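Long-range contact in putative oxidoreductase (Klebsiella pneumoniae subsp. pneumoniae MGH 78578, PDB 3E82), which is probably an NAD(P)-dependent oxidoreductase of the Gfo/Idh/MocA family, its substrate unknown: residues B[143-154]-B[239-250]. Numbering follows the deposited sequence.
Sequences GTLGAVKHFESH and SRFTVHGDKGSV
His-150 and His-244 form a hydrogen-bonded pair between antiparallel strands 148-154 and 241-245. His-244 N donates to His-150 O (2.7 Å, 167°), and the carbonyl of His-244 takes both Lys-149 N and His-150 N, the signature of a classic beta bulge that shifts the register by one residue. The two imidazoles leave the sheet on one face and run alongside each other, with His-244 CD2 over a face of the His-150 ring, 3.7 Å from its CD2, and the planes oblique at 57°. On the face carrying Phe-151 and Val-243, Val-243 CG2 lies 3.5 Å from Phe-151 CD1, while Val-243 CG1 meets Leu-145 CD1 at 3.6 Å. Strands 148-156 and 241-245 are neighbours in the mixed sheet of the C-terminal alpha/beta domain, and helices 131-142 and 176-192 cover this hydrophobic face. Where the chain enters strand 241-245, Arg-240 NH1 donates to Ser-153 OG (2.7 Å), in the guanidinium plane, and Phe-241 CE2 lies over the centre of that group. In the turn after that strand, Asp-246 OD1 accepts Ala-147 N (3.0 Å) from above the carboxylate plane. The Glu-152 carboxylate positions the His-150 ring from behind the contact: an extended chain (chi1 -167°) carries it out between two histidines, where, through anti lone pairs, OE1 accepts His-150 NE2 (2.8 Å) and OE2 accepts His-154 NE2 (2.6 Å), each nearly in the ring plane. His-150 ND1 is hydrogen-bonded to Trp-214 NE1 of the second subunit, so the face carrying His-150 and His-244 meets the other chain.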
loop_
_atom_site.group_PDB
_atom_site.type_symbol
_atom_site.label_atom_id
_atom_site.label_comp_id
_atom_site.label_asym_id
_atom_site.label_seq_id
_atom_site.Cartn_x
_atom_site.Cartn_y
_atom_site.Cartn_z
ATOM N N GLY B 143 -7.144 -18.976 -12.286
ATOM C CA GLY B 143 -8.483 -18.643 -11.825
ATOM C C GLY B 143 -8.601 -18.906 -10.329
ATOM O O GLY B 143 -9.662 -18.742 -9.730
ATOM N N THR B 144 -7.486 -19.294 -9.720
ATOM C CA THR B 144 -7.442 -19.611 -8.301
ATOM C C THR B 144 -7.896 -18.499 -7.358
ATOM O O THR B 144 -8.456 -18.777 -6.292
ATOM C CB THR B 144 -6.021 -20.027 -7.888
ATOM O OG1 THR B 144 -5.549 -21.041 -8.780
ATOM C CG2 THR B 144 -6.013 -20.564 -6.457
ATOM N N LEU B 145 -7.655 -17.246 -7.730
ATOM C CA LEU B 145 -8.036 -16.135 -6.872
ATOM C C LEU B 145 -9.381 -15.538 -7.258
ATOM O O LEU B 145 -9.838 -14.584 -6.630
ATOM C CB LEU B 145 -6.973 -15.029 -6.937
ATOM C CG LEU B 145 -5.509 -15.441 -6.777
ATOM C CD1 LEU B 145 -4.615 -14.220 -6.938
ATOM C CD2 LEU B 145 -5.302 -16.092 -5.418
ATOM N N GLY B 146 -10.023 -16.111 -8.270
ATOM C CA GLY B 146 -11.281 -15.553 -8.731
ATOM C C GLY B 146 -10.875 -14.277 -9.450
ATOM O O GLY B 146 -9.769 -14.215 -9.983
ATOM N N ALA B 147 -11.733 -13.260 -9.463
ATOM C CA ALA B 147 -11.389 -11.996 -10.115
ATOM C C ALA B 147 -10.423 -11.202 -9.238
ATOM O O ALA B 147 -10.679 -11.000 -8.046
ATOM C CB ALA B 147 -12.651 -11.174 -10.377
ATOM N N VAL B 148 -9.311 -10.757 -9.822
ATOM C CA VAL B 148 -8.321 -9.973 -9.077
ATOM C C VAL B 148 -8.883 -8.592 -8.729
ATOM O O VAL B 148 -9.473 -7.922 -9.578
ATOM C CB VAL B 148 -7.009 -9.804 -9.883
ATOM C CG1 VAL B 148 -6.075 -8.823 -9.172
ATOM C CG2 VAL B 148 -6.323 -11.153 -10.038
ATOM N N LYS B 149 -8.693 -8.171 -7.480
ATOM C CA LYS B 149 -9.204 -6.887 -7.023
ATOM C C LYS B 149 -8.118 -5.970 -6.465
ATOM O O LYS B 149 -8.249 -4.742 -6.509
ATOM C CB LYS B 149 -10.306 -7.111 -5.969
ATOM C CG LYS B 149 -11.576 -7.748 -6.549
ATOM C CD LYS B 149 -12.121 -6.873 -7.669
ATOM C CE LYS B 149 -13.042 -7.632 -8.614
ATOM N NZ LYS B 149 -14.305 -8.041 -7.966
ATOM N N HIS B 150 -7.044 -6.577 -5.963
ATOM C CA HIS B 150 -5.929 -5.845 -5.370
ATOM C C HIS B 150 -4.611 -6.562 -5.686
ATOM O O HIS B 150 -4.344 -7.659 -5.184
ATOM C CB HIS B 150 -6.147 -5.741 -3.847
ATOM C CG HIS B 150 -5.034 -5.062 -3.102
ATOM N ND1 HIS B 150 -5.248 -3.984 -2.271
ATOM C CD2 HIS B 150 -3.709 -5.332 -3.031
ATOM C CE1 HIS B 150 -4.104 -3.619 -1.719
ATOM N NE2 HIS B 150 -3.153 -4.421 -2.165
ATOM N N PHE B 151 -3.797 -5.928 -6.528
ATOM C CA PHE B 151 -2.501 -6.459 -6.952
ATOM C C PHE B 151 -1.420 -5.537 -6.389
ATOM O O PHE B 151 -1.378 -4.343 -6.706
ATOM C CB PHE B 151 -2.438 -6.483 -8.482
ATOM C CG PHE B 151 -1.141 -7.018 -9.045
ATOM C CD1 PHE B 151 -0.999 -8.372 -9.347
ATOM C CD2 PHE B 151 -0.086 -6.159 -9.328
ATOM C CE1 PHE B 151 0.170 -8.852 -9.927
ATOM C CE2 PHE B 151 1.087 -6.632 -9.909
ATOM C CZ PHE B 151 1.215 -7.974 -10.210
ATOM N N GLU B 152 -0.554 -6.087 -5.543
ATOM C CA GLU B 152 0.500 -5.298 -4.918
ATOM C C GLU B 152 1.880 -5.885 -5.206
ATOM O O GLU B 152 2.130 -7.073 -4.965
ATOM C CB GLU B 152 0.258 -5.225 -3.407
ATOM C CG GLU B 152 1.104 -4.190 -2.707
ATOM C CD GLU B 152 0.626 -3.910 -1.304
ATOM O OE1 GLU B 152 -0.571 -4.148 -1.024
ATOM O OE2 GLU B 152 1.448 -3.434 -0.492
ATOM N N SER B 153 2.770 -5.031 -5.712
ATOM C CA SER B 153 4.130 -5.417 -6.081
ATOM C C SER B 153 5.138 -4.500 -5.399
ATOM O O SER B 153 5.026 -3.268 -5.476
ATOM C CB SER B 153 4.281 -5.339 -7.609
ATOM O OG SER B 153 5.587 -5.674 -8.026
ATOM N N HIS B 154 6.128 -5.104 -4.746
ATOM C CA HIS B 154 7.146 -4.356 -4.013
ATOM C C HIS B 154 8.594 -4.601 -4.407
ATOM O O HIS B 154 8.973 -5.686 -4.850
ATOM C CB HIS B 154 7.104 -4.682 -2.511
ATOM C CG HIS B 154 5.924 -4.130 -1.779
ATOM N ND1 HIS B 154 6.049 -3.476 -0.571
ATOM C CD2 HIS B 154 4.599 -4.165 -2.053
ATOM C CE1 HIS B 154 4.852 -3.129 -0.135
ATOM N NE2 HIS B 154 3.955 -3.536 -1.015
ATOM N N SER B 239 6.341 -8.302 1.326
ATOM C CA SER B 239 6.330 -9.397 0.366
ATOM C C SER B 239 6.511 -8.852 -1.041
ATOM O O SER B 239 6.009 -7.776 -1.366
ATOM C CB SER B 239 5.006 -10.161 0.430
ATOM O OG SER B 239 4.754 -10.641 1.734
ATOM N N ARG B 240 7.221 -9.616 -1.866
ATOM C CA ARG B 240 7.490 -9.249 -3.247
ATOM C C ARG B 240 6.187 -8.952 -3.972
ATOM O O ARG B 240 6.084 -7.961 -4.689
ATOM C CB ARG B 240 8.214 -10.394 -3.961
ATOM C CG ARG B 240 8.428 -10.148 -5.449
ATOM C CD ARG B 240 9.331 -8.953 -5.700
ATOM N NE ARG B 240 9.446 -8.670 -7.130
ATOM C CZ ARG B 240 8.563 -7.963 -7.830
ATOM N NH1 ARG B 240 7.490 -7.452 -7.237
ATOM N NH2 ARG B 240 8.748 -7.782 -9.134
ATOM N N PHE B 241 5.212 -9.841 -3.789
ATOM C CA PHE B 241 3.888 -9.727 -4.399
ATOM C C PHE B 241 2.818 -10.112 -3.384
ATOM O O PHE B 241 3.007 -11.027 -2.582
ATOM C CB PHE B 241 3.734 -10.677 -5.593
ATOM C CG PHE B 241 4.443 -10.233 -6.849
ATOM C CD1 PHE B 241 3.958 -9.164 -7.599
ATOM C CD2 PHE B 241 5.566 -10.918 -7.305
ATOM C CE1 PHE B 241 4.580 -8.785 -8.797
ATOM C CE2 PHE B 241 6.199 -10.549 -8.501
ATOM C CZ PHE B 241 5.700 -9.478 -9.247
ATOM N N THR B 242 1.692 -9.414 -3.446
ATOM C CA THR B 242 0.535 -9.675 -2.597
ATOM C C THR B 242 -0.652 -9.425 -3.523
ATOM O O THR B 242 -0.827 -8.315 -4.018
ATOM C CB THR B 242 0.452 -8.702 -1.397
ATOM O OG1 THR B 242 1.570 -8.915 -0.526
ATOM C CG2 THR B 242 -0.840 -8.931 -0.622
ATOM N N VAL B 243 -1.450 -10.459 -3.774
ATOM C CA VAL B 243 -2.599 -10.322 -4.667
ATOM C C VAL B 243 -3.861 -10.891 -4.049
ATOM O O VAL B 243 -3.882 -12.047 -3.623
ATOM C CB VAL B 243 -2.344 -11.037 -6.014
ATOM C CG1 VAL B 243 -3.501 -10.780 -6.981
ATOM C CG2 VAL B 243 -1.033 -10.554 -6.610
ATOM N N HIS B 244 -4.911 -10.073 -4.001
ATOM C CA HIS B 244 -6.185 -10.491 -3.429
ATOM C C HIS B 244 -7.270 -10.504 -4.488
ATOM O O HIS B 244 -7.416 -9.549 -5.258
ATOM C CB HIS B 244 -6.615 -9.539 -2.305
ATOM C CG HIS B 244 -5.556 -9.295 -1.276
ATOM N ND1 HIS B 244 -5.025 -10.301 -0.497
ATOM C CD2 HIS B 244 -4.927 -8.156 -0.903
ATOM C CE1 HIS B 244 -4.111 -9.792 0.310
ATOM N NE2 HIS B 244 -4.032 -8.492 0.084
ATOM N N GLY B 245 -8.026 -11.594 -4.519
ATOM C CA GLY B 245 -9.117 -11.742 -5.462
ATOM C C GLY B 245 -10.365 -12.072 -4.661
ATOM O O GLY B 245 -10.279 -12.246 -3.448
ATOM N N ASP B 246 -11.521 -12.169 -5.308
ATOM C CA ASP B 246 -12.738 -12.470 -4.559
ATOM C C ASP B 246 -12.890 -13.941 -4.171
ATOM O O ASP B 246 -13.875 -14.313 -3.541
ATOM C CB ASP B 246 -13.978 -12.001 -5.321
ATOM C CG ASP B 246 -14.040 -12.535 -6.734
ATOM O OD1 ASP B 246 -13.428 -13.586 -7.008
ATOM O OD2 ASP B 246 -14.719 -11.903 -7.573
ATOM N N LYS B 247 -11.914 -14.766 -4.537
ATOM C CA LYS B 247 -11.941 -16.186 -4.199
ATOM C C LYS B 247 -10.758 -16.572 -3.320
ATOM O O LYS B 247 -10.750 -17.639 -2.706
ATOM C CB LYS B 247 -11.930 -17.042 -5.469
ATOM C CG LYS B 247 -13.316 -17.481 -5.933
ATOM C CD LYS B 247 -13.298 -18.008 -7.366
ATOM C CE LYS B 247 -12.276 -19.132 -7.586
ATOM N NZ LYS B 247 -12.640 -20.421 -6.920
ATOM N N GLY B 248 -9.756 -15.706 -3.254
ATOM C CA GLY B 248 -8.595 -16.009 -2.442
ATOM C C GLY B 248 -7.455 -15.032 -2.630
ATOM O O GLY B 248 -7.584 -14.033 -3.349
ATOM N N SER B 249 -6.333 -15.333 -1.980
ATOM C CA SER B 249 -5.144 -14.489 -2.032
ATOM C C SER B 249 -3.894 -15.319 -2.263
ATOM O O SER B 249 -3.887 -16.536 -2.058
ATOM C CB SER B 249 -4.964 -13.730 -0.709
ATOM O OG SER B 249 -6.081 -12.920 -0.404
ATOM N N VAL B 250 -2.831 -14.647 -2.685
ATOM C CA VAL B 250 -1.559 -15.305 -2.906
ATOM C C VAL B 250 -0.445 -14.325 -2.575
ATOM O O VAL B 250 -0.480 -13.153 -2.958
ATOM C CB VAL B 250 -1.406 -15.807 -4.366
ATOM C CG1 VAL B 250 -1.434 -14.639 -5.330
ATOM C CG2 VAL B 250 -0.107 -16.592 -4.510
#